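Putative uncharacterized protein gbs1889 (Streptococcus agalactiae, PDB 3ANK) hydrolyses unsaturated chondroitin, hyaluronan and heparin disaccharides, releasing the unsaturated uronic acid and preferring sulfated substrates. Local coordinates at residues A[36-41]-A[350-355]; A[245-250]-A[302-307]; A[251-256]-A[270-275]. The protein carries 1 engineered substitution. All blocks are in the same frame, centred on the assembly; numbering follows the deposited sequence.

Contact 1. Residues A[36-41]-A[350-355]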
loop_
_atom_site.group_PDB
_atom_site.type_symbol
_atom_site.label_atom_id
_atom_site.label_comp_id
_atom_site.label_asym_id
_atom_site.label_seq_id
_atom_site.Cartn_x
_atom_site.Cartn_y
_atom_site.Cartn_z
ATOM N N ALA A 36 -8.039 15.692 6.009
ATOM C CA ALA A 36 -7.852 14.960 4.760
ATOM C C ALA A 36 -9.074 15.102 3.851
ATOM O O ALA A 36 -8.945 15.277 2.644
ATOM C CB ALA A 36 -7.583 13.483 5.042
ATOM N N LEU A 37 -10.264 14.993 4.431
ATOM C CA LEU A 37 -11.481 15.023 3.633
ATOM C C LEU A 37 -11.733 16.391 3.018
ATOM O O LEU A 37 -12.298 16.488 1.932
ATOM C CB LEU A 37 -12.697 14.568 4.452
ATOM C CG LEU A 37 -13.099 13.106 4.230
ATOM C CD1 LEU A 37 -11.883 12.163 4.361
ATOM C CD2 LEU A 37 -14.201 12.714 5.190
ATOM N N LYS A 38 -11.334 17.454 3.702
ATOM C CA LYS A 38 -11.511 18.772 3.104
ATOM C C LYS A 38 -10.713 18.832 1.819
ATOM O O LYS A 38 -11.216 19.287 0.792
ATOM C CB LYS A 38 -11.122 19.889 4.069
ATOM C CG LYS A 38 -12.057 19.944 5.272
ATOM C CD LYS A 38 -12.422 21.368 5.633
ATOM C CE LYS A 38 -11.182 22.187 5.865
ATOM N NZ LYS A 38 -10.213 21.411 6.668
ATOM N N GLN A 39 -9.475 18.345 1.865
ATOM C CA GLN A 39 -8.649 18.292 0.669
ATOM C C GLN A 39 -9.305 17.418 -0.400
ATOM O O GLN A 39 -9.336 17.777 -1.579
ATOM C CB GLN A 39 -7.234 17.786 0.985
ATOM C CG GLN A 39 -6.298 17.884 -0.196
ATOM C CD GLN A 39 -6.158 19.318 -0.672
ATOM O OE1 GLN A 39 -5.722 20.191 0.079
ATOM N NE2 GLN A 39 -6.534 19.567 -1.916
ATOM N N LEU A 40 -9.835 16.273 0.013
ATOM C CA LEU A 40 -10.535 15.370 -0.907
ATOM C C LEU A 40 -11.720 16.030 -1.645
ATOM O O LEU A 40 -11.853 15.914 -2.868
ATOM C CB LEU A 40 -11.021 14.136 -0.153
ATOM C CG LEU A 40 -11.582 13.004 -1.009
ATOM C CD1 LEU A 40 -10.550 12.557 -2.038
ATOM C CD2 LEU A 40 -11.970 11.847 -0.105
ATOM N N TYR A 41 -12.584 16.705 -0.898
ATOM C CA TYR A 41 -13.716 17.396 -1.511
ATOM C C TYR A 41 -13.276 18.520 -2.448
ATOM O O TYR A 41 -13.883 18.748 -3.492
ATOM C CB TYR A 41 -14.658 17.931 -0.447
ATOM C CG TYR A 41 -15.592 16.881 0.085
ATOM C CD1 TYR A 41 -15.269 16.151 1.222
ATOM C CD2 TYR A 41 -16.793 16.610 -0.553
ATOM C CE1 TYR A 41 -16.122 15.186 1.716
ATOM C CE2 TYR A 41 -17.654 15.648 -0.068
ATOM C CZ TYR A 41 -17.312 14.936 1.065
ATOM O OH TYR A 41 -18.167 13.979 1.552
ATOM N N ASN A 350 -1.354 20.835 4.847
ATOM C CA ASN A 350 -2.089 21.893 5.540
ATOM C C ASN A 350 -2.677 22.990 4.647
ATOM O O ASN A 350 -3.560 23.722 5.067
ATOM C CB ASN A 350 -1.228 22.499 6.651
ATOM C CG ASN A 350 -1.088 21.562 7.822
ATOM O OD1 ASN A 350 -2.085 21.076 8.347
ATOM N ND2 ASN A 350 0.143 21.271 8.215
ATOM N N GLU A 351 -2.176 23.122 3.427
ATOM C CA GLU A 351 -2.745 24.116 2.520
ATOM C C GLU A 351 -3.855 23.515 1.668
ATOM O O GLU A 351 -3.614 22.670 0.807
ATOM C CB GLU A 351 -1.670 24.784 1.660
ATOM C CG GLU A 351 -1.063 26.022 2.309
ATOM C CD GLU A 351 -0.088 25.677 3.411
ATOM O OE1 GLU A 351 -0.129 26.323 4.479
ATOM O OE2 GLU A 351 0.719 24.748 3.212
ATOM N N LEU A 352 -5.078 23.959 1.930
ATOM C CA LEU A 352 -6.253 23.423 1.270
ATOM C C LEU A 352 -6.529 24.125 -0.047
ATOM O O LEU A 352 -7.450 24.935 -0.144
ATOM C CB LEU A 352 -7.468 23.506 2.195
ATOM C CG LEU A 352 -7.250 22.768 3.524
ATOM C CD1 LEU A 352 -8.475 22.881 4.430
ATOM C CD2 LEU A 352 -6.886 21.293 3.280
ATOM N N ILE A 353 -5.737 23.794 -1.062
ATOM C CA ILE A 353 -5.945 24.325 -2.396
ATOM C C ILE A 353 -6.019 23.193 -3.418
ATOM O O ILE A 353 -5.416 22.126 -3.229
ATOM C CB ILE A 353 -4.845 25.326 -2.788
ATOM C CG1 ILE A 353 -3.571 24.605 -3.206
ATOM C CG2 ILE A 353 -4.547 26.283 -1.630
ATOM C CD1 ILE A 353 -2.569 25.531 -3.875
ATOM N N ALA A 354 -6.765 23.426 -4.494
ATOM C CA ALA A 354 -7.031 22.399 -5.492
ATOM C C ALA A 354 -5.776 21.661 -5.964
ATOM O O ALA A 354 -4.811 22.267 -6.413
ATOM C CB ALA A 354 -7.782 22.998 -6.682
ATOM N N GLY A 355 -5.792 20.338 -5.867
ATOM C CA GLY A 355 -4.696 19.538 -6.412
ATOM C C GLY A 355 -3.626 19.139 -5.412
ATOM O O GLY A 355 -2.742 18.350 -5.736
#
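Gln39 makes the one hydrogen bond between helix segment 36-41 and the loop segment 350-355, to Ile353 O, and packs its amide against Leu352. From CB the chain leaves the helix with CG opposite the backbone N (chi1 -173°), then bends at chi2, which swings the amide across to the loop. Gln39 CD comes to 3.9 Å from Ile353 O, and beyond it the two branches of the amide diverge. Gln39 NE2 donates to Ile353 O at 3.1 Å, with an angle of 153° at the hydrogen. The donor stands above the carbonyl plane by 53°, so this bond does not follow a lone pair. NE2 also bonds Asn43 OD1, one turn later, and Asn43 OD1 in turn accepts from Gly355 N, so helix and loop are tied through two amide side chains. The other branch, Gln39 OE1, packs 3.5 Å from Leu352 CA and 3.6 Å from Leu352 CD2. Gln39 OE1 also lies 3.3 Å from Glu351 O; both are acceptors, so this is proximity without a bond. Leu352 centres an inverse gamma turn, closed by a weak bond from Ile353 N to Glu351 O. Segment 36-41 belongs to helix 26-47, whose Leu37 and Leu40 pack on helix 71-85, while segment 350-355 lies in the loop that leads from helix 329-347 toward strand 362-363.

Contact 2. Residues A[245-250]-A[302-307]. With GCD (4-deoxy-alpha-L-threo-hex-4-enopyranuronic acid), chain B.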
loop_
_atom_site.group_PDB
_atom_site.type_symbol
_atom_site.label_atom_id
_atom_site.label_comp_id
_atom_site.label_asym_id
_atom_site.label_seq_id
_atom_site.Cartn_x
_atom_site.Cartn_y
_atom_site.Cartn_z
ATOM N N TRP A 245 15.053 -0.523 -0.533
ATOM C CA TRP A 245 13.969 0.346 -0.938
ATOM C C TRP A 245 12.898 0.373 0.159
ATOM O O TRP A 245 12.396 -0.681 0.561
ATOM C CB TRP A 245 13.401 -0.203 -2.238
ATOM C CG TRP A 245 12.297 0.590 -2.856
ATOM C CD1 TRP A 245 12.168 1.946 -2.889
ATOM C CD2 TRP A 245 11.192 0.060 -3.588
ATOM N NE1 TRP A 245 11.041 2.292 -3.587
ATOM C CE2 TRP A 245 10.419 1.148 -4.020
ATOM C CE3 TRP A 245 10.780 -1.234 -3.914
ATOM C CZ2 TRP A 245 9.250 0.984 -4.757
ATOM C CZ3 TRP A 245 9.627 -1.396 -4.637
ATOM C CH2 TRP A 245 8.869 -0.292 -5.053
ATOM N N ALA A 246 12.565 1.559 0.663
ATOM C CA ALA A 246 11.643 1.641 1.800
ATOM C C ALA A 246 10.230 1.154 1.468
ATOM O O ALA A 246 9.629 0.397 2.243
ATOM C CB ALA A 246 11.620 3.052 2.397
ATOM N N ARG A 247 9.695 1.570 0.325
ATOM C CA ARG A 247 8.341 1.149 -0.040
ATOM C C ARG A 247 8.287 -0.356 -0.329
ATOM O O ARG A 247 7.314 -1.027 0.005
ATOM C CB ARG A 247 7.785 1.965 -1.216
ATOM C CG ARG A 247 6.350 1.571 -1.613
ATOM C CD ARG A 247 5.631 2.715 -2.331
ATOM N NE ARG A 247 6.154 2.945 -3.681
ATOM C CZ ARG A 247 6.918 3.972 -4.029
ATOM N NH1 ARG A 247 7.272 4.878 -3.123
ATOM N NH2 ARG A 247 7.326 4.096 -5.285
ATOM N N GLY A 248 9.351 -0.889 -0.925
ATOM C CA GLY A 248 9.459 -2.334 -1.115
ATOM C C GLY A 248 9.374 -3.072 0.209
ATOM O O GLY A 248 8.709 -4.100 0.329
ATOM N N GLN A 249 10.058 -2.550 1.215
ATOM C CA GLN A 249 10.027 -3.160 2.531
ATOM C C GLN A 249 8.583 -3.144 3.064
ATOM O O GLN A 249 8.098 -4.134 3.626
ATOM C CB GLN A 249 10.974 -2.405 3.469
ATOM C CG GLN A 249 11.267 -3.108 4.798
ATOM C CD GLN A 249 12.090 -4.383 4.632
ATOM O OE1 GLN A 249 12.100 -5.260 5.514
ATOM N NE2 GLN A 249 12.792 -4.488 3.510
ATOM N N ALA A 250 7.903 -2.022 2.857
ATOM C CA ALA A 250 6.501 -1.841 3.278
ATOM C C ALA A 250 5.516 -2.728 2.537
ATOM O O ALA A 250 4.532 -3.179 3.128
ATOM C CB ALA A 250 6.076 -0.365 3.142
ATOM N N PRO A 302 15.627 12.608 0.669
ATOM C CA PRO A 302 14.192 12.822 0.857
ATOM C C PRO A 302 13.546 11.649 1.588
ATOM O O PRO A 302 14.049 10.525 1.525
ATOM C CB PRO A 302 13.650 12.893 -0.583
ATOM C CG PRO A 302 14.651 12.126 -1.400
ATOM C CD PRO A 302 15.981 12.446 -0.754
ATOM N N ARG A 303 12.440 11.915 2.278
ATOM C CA ARG A 303 11.672 10.859 2.925
ATOM C C ARG A 303 10.811 10.170 1.879
ATOM O O ARG A 303 10.638 10.692 0.778
ATOM C CB ARG A 303 10.775 11.442 4.021
ATOM C CG ARG A 303 11.483 12.390 4.994
ATOM C CD ARG A 303 12.709 11.749 5.639
ATOM N NE ARG A 303 13.239 12.579 6.717
ATOM C CZ ARG A 303 12.980 12.379 8.005
ATOM N NH1 ARG A 303 12.207 11.366 8.385
ATOM N NH2 ARG A 303 13.496 13.185 8.916
ATOM N N ASP A 304 10.294 8.986 2.209
ATOM C CA ASP A 304 9.151 8.434 1.477
ATOM C C ASP A 304 8.011 8.132 2.447
ATOM O O ASP A 304 7.900 7.021 2.980
ATOM C CB ASP A 304 9.513 7.175 0.693
ATOM C CG ASP A 304 8.329 6.640 -0.106
ATOM O OD1 ASP A 304 8.356 5.454 -0.494
ATOM O OD2 ASP A 304 7.360 7.409 -0.324
ATOM N N THR A 305 7.184 9.134 2.713
ATOM C CA THR A 305 6.091 8.962 3.671
ATOM C C THR A 305 5.170 7.811 3.257
ATOM O O THR A 305 4.561 7.149 4.116
ATOM C CB THR A 305 5.269 10.238 3.763
ATOM O OG1 THR A 305 4.969 10.673 2.433
ATOM C CG2 THR A 305 6.071 11.324 4.476
ATOM N N SER A 306 5.055 7.584 1.950
ATOM C CA SER A 306 4.155 6.546 1.455
ATOM C C SER A 306 4.550 5.160 1.984
ATOM O O SER A 306 3.670 4.337 2.280
ATOM C CB SER A 306 4.058 6.554 -0.075
ATOM O OG SER A 306 5.144 5.846 -0.667
ATOM N N ALA A 307 5.862 4.913 2.117
ATOM C CA ALA A 307 6.361 3.671 2.732
ATOM C C ALA A 307 5.910 3.541 4.182
ATOM O O ALA A 307 5.526 2.468 4.637
ATOM C CB ALA A 307 7.894 3.603 2.666
HETATM C C1 GCD B . 5.142 0.253 -10.361
HETATM C C2 GCD B . 4.772 -1.178 -10.017
HETATM C C3 GCD B . 3.787 -1.176 -8.855
HETATM C C4 GCD B . 4.458 -0.422 -7.721
HETATM C C5 GCD B . 5.404 0.559 -7.991
HETATM C C6 GCD B . 6.074 1.258 -6.825
HETATM O O2 GCD B . 4.180 -1.792 -11.156
HETATM O O3 GCD B . 3.534 -2.521 -8.434
HETATM O O5 GCD B . 5.741 0.951 -9.258
HETATM O O6A GCD B . 6.886 2.162 -7.092
HETATM O O6B GCD B . 5.750 0.918 -5.669
HETATM O O HOH W 1 10.611 4.197 -0.925
#
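Ala246, the first residue of helix 246-263, meets Ala307 methyl to methyl, with CB to CB at 3.8 Å. Arg247 follows, its CB over the rim of one face of the ring of Trp245, the helix N-cap. The edge of that indole borders the bound unsaturated uronate, Trp245 CH2 lying 3.4 Å from O6B of the sugar. Arg247 CG lies opposite the backbone N (chi1 -179°), and a bend at chi3 presents the guanidinium edge-on to the sugar carboxylate. Arg247 NE donates to O6B of the uronate at 2.9 Å and Arg247 NH2 to its O6A at 2.7 Å, both nearly straight (171° and 170°), a two-pronged grip. Arg247 NH1 forms a salt bridge with Asp304 OD1 at 2.9 Å, the carboxylate standing almost perpendicular to the guanidinium, and makes a weak bond to Ser306 OG. A water joins the same OD1 to Arg247 N. Asp304 OD2 caps the helix that starts at Thr305: Ser306 OG donates to Asp304 OD2 at 2.7 Å, on its syn side, and Ser306 N adds a weak bond. Ala250 closes the segment, its CB resting 3.3 Å from Ala307 O. NH1 also bonds Val363 O and NH2 bonds Tyr364 O, so all three guanidinium nitrogens have acceptors. This fixes the group's rotation, and the negative charge of Asp304 probably balances the arginine while leaving NE and NH2 directed at the substrate carboxylate.

Contact 3. Residues A[251-256]-A[270-275]. With GCD (4-deoxy-alpha-L-threo-hex-4-enopyranuronic acid), chain B.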
loop_
_atom_site.group_PDB
_atom_site.type_symbol
_atom_site.label_atom_id
_atom_site.label_comp_id
_atom_site.label_asym_id
_atom_site.label_seq_id
_atom_site.Cartn_x
_atom_site.Cartn_y
_atom_site.Cartn_z
ATOM N N TRP A 251 5.758 -2.965 1.245
ATOM C CA TRP A 251 4.912 -3.877 0.465
ATOM C C TRP A 251 4.934 -5.253 1.142
ATOM O O TRP A 251 3.937 -5.983 1.137
ATOM C CB TRP A 251 5.406 -4.023 -0.988
ATOM C CG TRP A 251 5.134 -2.836 -1.929
ATOM C CD1 TRP A 251 5.955 -2.379 -2.930
ATOM C CD2 TRP A 251 3.975 -1.989 -1.949
ATOM N NE1 TRP A 251 5.376 -1.297 -3.572
ATOM C CE2 TRP A 251 4.161 -1.042 -2.986
ATOM C CE3 TRP A 251 2.792 -1.941 -1.192
ATOM C CZ2 TRP A 251 3.207 -0.054 -3.286
ATOM C CZ3 TRP A 251 1.844 -0.954 -1.487
ATOM C CH2 TRP A 251 2.060 -0.029 -2.526
ATOM N N GLY A 252 6.090 -5.616 1.692
ATOM C CA GLY A 252 6.229 -6.887 2.418
ATOM C C GLY A 252 5.498 -6.831 3.753
ATOM O O GLY A 252 4.778 -7.749 4.114
ATOM N N ILE A 253 5.679 -5.732 4.481
ATOM C CA ILE A 253 5.072 -5.572 5.792
ATOM C C ILE A 253 3.538 -5.634 5.740
ATOM O O ILE A 253 2.901 -6.195 6.637
ATOM C CB ILE A 253 5.545 -4.271 6.443
ATOM C CG1 ILE A 253 7.048 -4.396 6.759
ATOM C CG2 ILE A 253 4.726 -3.973 7.706
ATOM C CD1 ILE A 253 7.743 -3.064 7.102
ATOM N N TYR A 254 2.962 -5.080 4.680
ATOM C CA TYR A 254 1.516 -5.148 4.466
ATOM C C TYR A 254 1.099 -6.421 3.716
ATOM O O TYR A 254 0.120 -7.074 4.080
ATOM C CB TYR A 254 1.031 -3.897 3.721
ATOM C CG TYR A 254 -0.466 -3.623 3.842
ATOM C CD1 TYR A 254 -1.058 -2.591 3.127
ATOM C CD2 TYR A 254 -1.285 -4.401 4.663
ATOM C CE1 TYR A 254 -2.420 -2.323 3.230
ATOM C CE2 TYR A 254 -2.665 -4.144 4.763
ATOM C CZ TYR A 254 -3.219 -3.097 4.044
ATOM O OH TYR A 254 -4.584 -2.829 4.124
ATOM N N GLY A 255 1.834 -6.785 2.674
ATOM C CA GLY A 255 1.431 -7.939 1.871
ATOM C C GLY A 255 1.427 -9.245 2.638
ATOM O O GLY A 255 0.634 -10.146 2.349
ATOM N N ILE A 256 2.323 -9.373 3.616
ATOM C CA ILE A 256 2.419 -10.620 4.381
ATOM C C ILE A 256 1.166 -10.890 5.228
ATOM O O ILE A 256 0.552 -11.972 5.120
ATOM C CB ILE A 256 3.731 -10.692 5.217
ATOM C CG1 ILE A 256 4.948 -10.823 4.277
ATOM C CG2 ILE A 256 3.718 -11.885 6.177
ATOM C CD1 ILE A 256 6.318 -10.698 4.994
ATOM N N ILE A 270 6.371 -14.980 11.385
ATOM C CA ILE A 270 7.808 -14.824 11.628
ATOM C C ILE A 270 8.440 -13.945 10.541
ATOM O O ILE A 270 9.232 -13.047 10.832
ATOM C CB ILE A 270 8.513 -16.194 11.719
ATOM C CG1 ILE A 270 7.850 -17.028 12.816
ATOM C CG2 ILE A 270 10.022 -16.025 11.968
ATOM C CD1 ILE A 270 8.239 -18.504 12.800
ATOM N N LEU A 271 8.063 -14.183 9.289
ATOM C CA LEU A 271 8.568 -13.363 8.189
ATOM C C LEU A 271 8.162 -11.899 8.358
ATOM O O LEU A 271 8.955 -10.985 8.117
ATOM C CB LEU A 271 8.069 -13.895 6.845
ATOM C CG LEU A 271 8.634 -13.190 5.610
ATOM C CD1 LEU A 271 10.153 -13.395 5.524
ATOM C CD2 LEU A 271 7.932 -13.714 4.354
ATOM N N PHE A 272 6.925 -11.670 8.779
ATOM C CA PHE A 272 6.478 -10.309 9.050
ATOM C C PHE A 272 7.341 -9.654 10.120
ATOM O O PHE A 272 7.714 -8.489 10.007
ATOM C CB PHE A 272 5.001 -10.284 9.474
ATOM C CG PHE A 272 4.610 -9.038 10.219
ATOM C CD1 PHE A 272 4.001 -7.979 9.558
ATOM C CD2 PHE A 272 4.856 -8.928 11.585
ATOM C CE1 PHE A 272 3.627 -6.827 10.252
ATOM C CE2 PHE A 272 4.497 -7.776 12.291
ATOM C CZ PHE A 272 3.884 -6.720 11.615
ATOM N N LYS A 273 7.646 -10.398 11.172
ATOM C CA LYS A 273 8.457 -9.844 12.260
ATOM C C LYS A 273 9.839 -9.464 11.725
ATOM O O LYS A 273 10.349 -8.366 11.990
ATOM C CB LYS A 273 8.531 -10.830 13.441
ATOM C CG LYS A 273 7.266 -10.804 14.319
ATOM C CD LYS A 273 7.024 -12.109 15.114
ATOM C CE LYS A 273 8.010 -12.328 16.263
ATOM N NZ LYS A 273 7.781 -11.527 17.511
ATOM N N GLY A 274 10.420 -10.354 10.930
ATOM C CA GLY A 274 11.706 -10.069 10.293
ATOM C C GLY A 274 11.673 -8.795 9.461
ATOM O O GLY A 274 12.528 -7.908 9.615
ATOM N N MET A 275 10.683 -8.680 8.584
ATOM C CA MET A 275 10.628 -7.535 7.674
ATOM C C MET A 275 10.255 -6.254 8.396
ATOM O O MET A 275 10.749 -5.173 8.063
ATOM C CB MET A 275 9.652 -7.802 6.521
ATOM C CG MET A 275 10.128 -8.908 5.579
ATOM S SD MET A 275 9.290 -8.885 3.995
ATOM C CE MET A 275 10.101 -7.486 3.200
HETATM C C1 GCD B . 5.142 0.253 -10.361
HETATM C C2 GCD B . 4.772 -1.178 -10.017
HETATM C C3 GCD B . 3.787 -1.176 -8.855
HETATM C C4 GCD B . 4.458 -0.422 -7.721
HETATM C C5 GCD B . 5.404 0.559 -7.991
HETATM C C6 GCD B . 6.074 1.258 -6.825
HETATM O O2 GCD B . 4.180 -1.792 -11.156
HETATM O O3 GCD B . 3.534 -2.521 -8.434
HETATM O O5 GCD B . 5.741 0.951 -9.258
HETATM O O6A GCD B . 6.886 2.162 -7.092
HETATM O O6B GCD B . 5.750 0.918 -5.669
#
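Ile256 CD1 wedges against the isobutyl group of Leu271, 3.5 Å from Leu271 CG and equally near CD2, a tight pair whose side chains meet at about a right angle. Ile256 CD1 also touches Met275 SD at 3.6 Å, so the methyl rests against two residues one turn apart on the facing helix. Ile256 CG2, the other branch, lies 3.9 Å from Phe272 CB. One turn back, Gly252 brings its CA to 4.0 Å from Met275 SD; the backbone itself is the contact surface, and Met275, bent at chi3, lays its thioether along it. Phe272 reaches the other flank, presenting its ring edge, in plane, to Ile253 O, with Phe272 CD1 3.6 Å from that oxygen, while CE1 meets Ile253 CG2 at 4.0 Å. No hydrogen bond crosses the interface. The axes of the two segments approach to 9.1 Å and run antiparallel at 158°. On another flank of segment 251-256, Trp251 points away from 270-275, and Trp251 NE1 donates to O6B of the bound uronate at 3.1 Å, with an angle of 150° at the hydrogen. Phe272 stacks edge-to-face with Tyr332, beyond the pair. Two consecutive helices, 246-263 and 266-281, thus pack as an antiparallel pair through apolar side chains, one of them carrying a substrate-binding residue on its far side, an arrangement typical of the alpha6/alpha6-barrel, whose inner helices line the active-site pocket.

Contacts 2 and 3 are buried and share helix 246-263, which pairs with helix 305-319 in the one and with helix 266-281 in the other; their centres lie 14 Å apart, and both meet the same uronate carboxylate, through Arg247 and Trp251 respectively. Contact 2 joins close alanine packing to a salt bridge and a water bridge behind the ligand, whereas contact 3 is mainly apolar, with no hydrogen bond between its segments, and reaches the sugar only from the far flank. Contact 1 differs from both: partly exposed, it joins helix 26-47 to a loop through one glutamine amide. It lies away from the annotated sites, its nearest atoms about 12 Å from contact 2 and about 17 Å from contact 3.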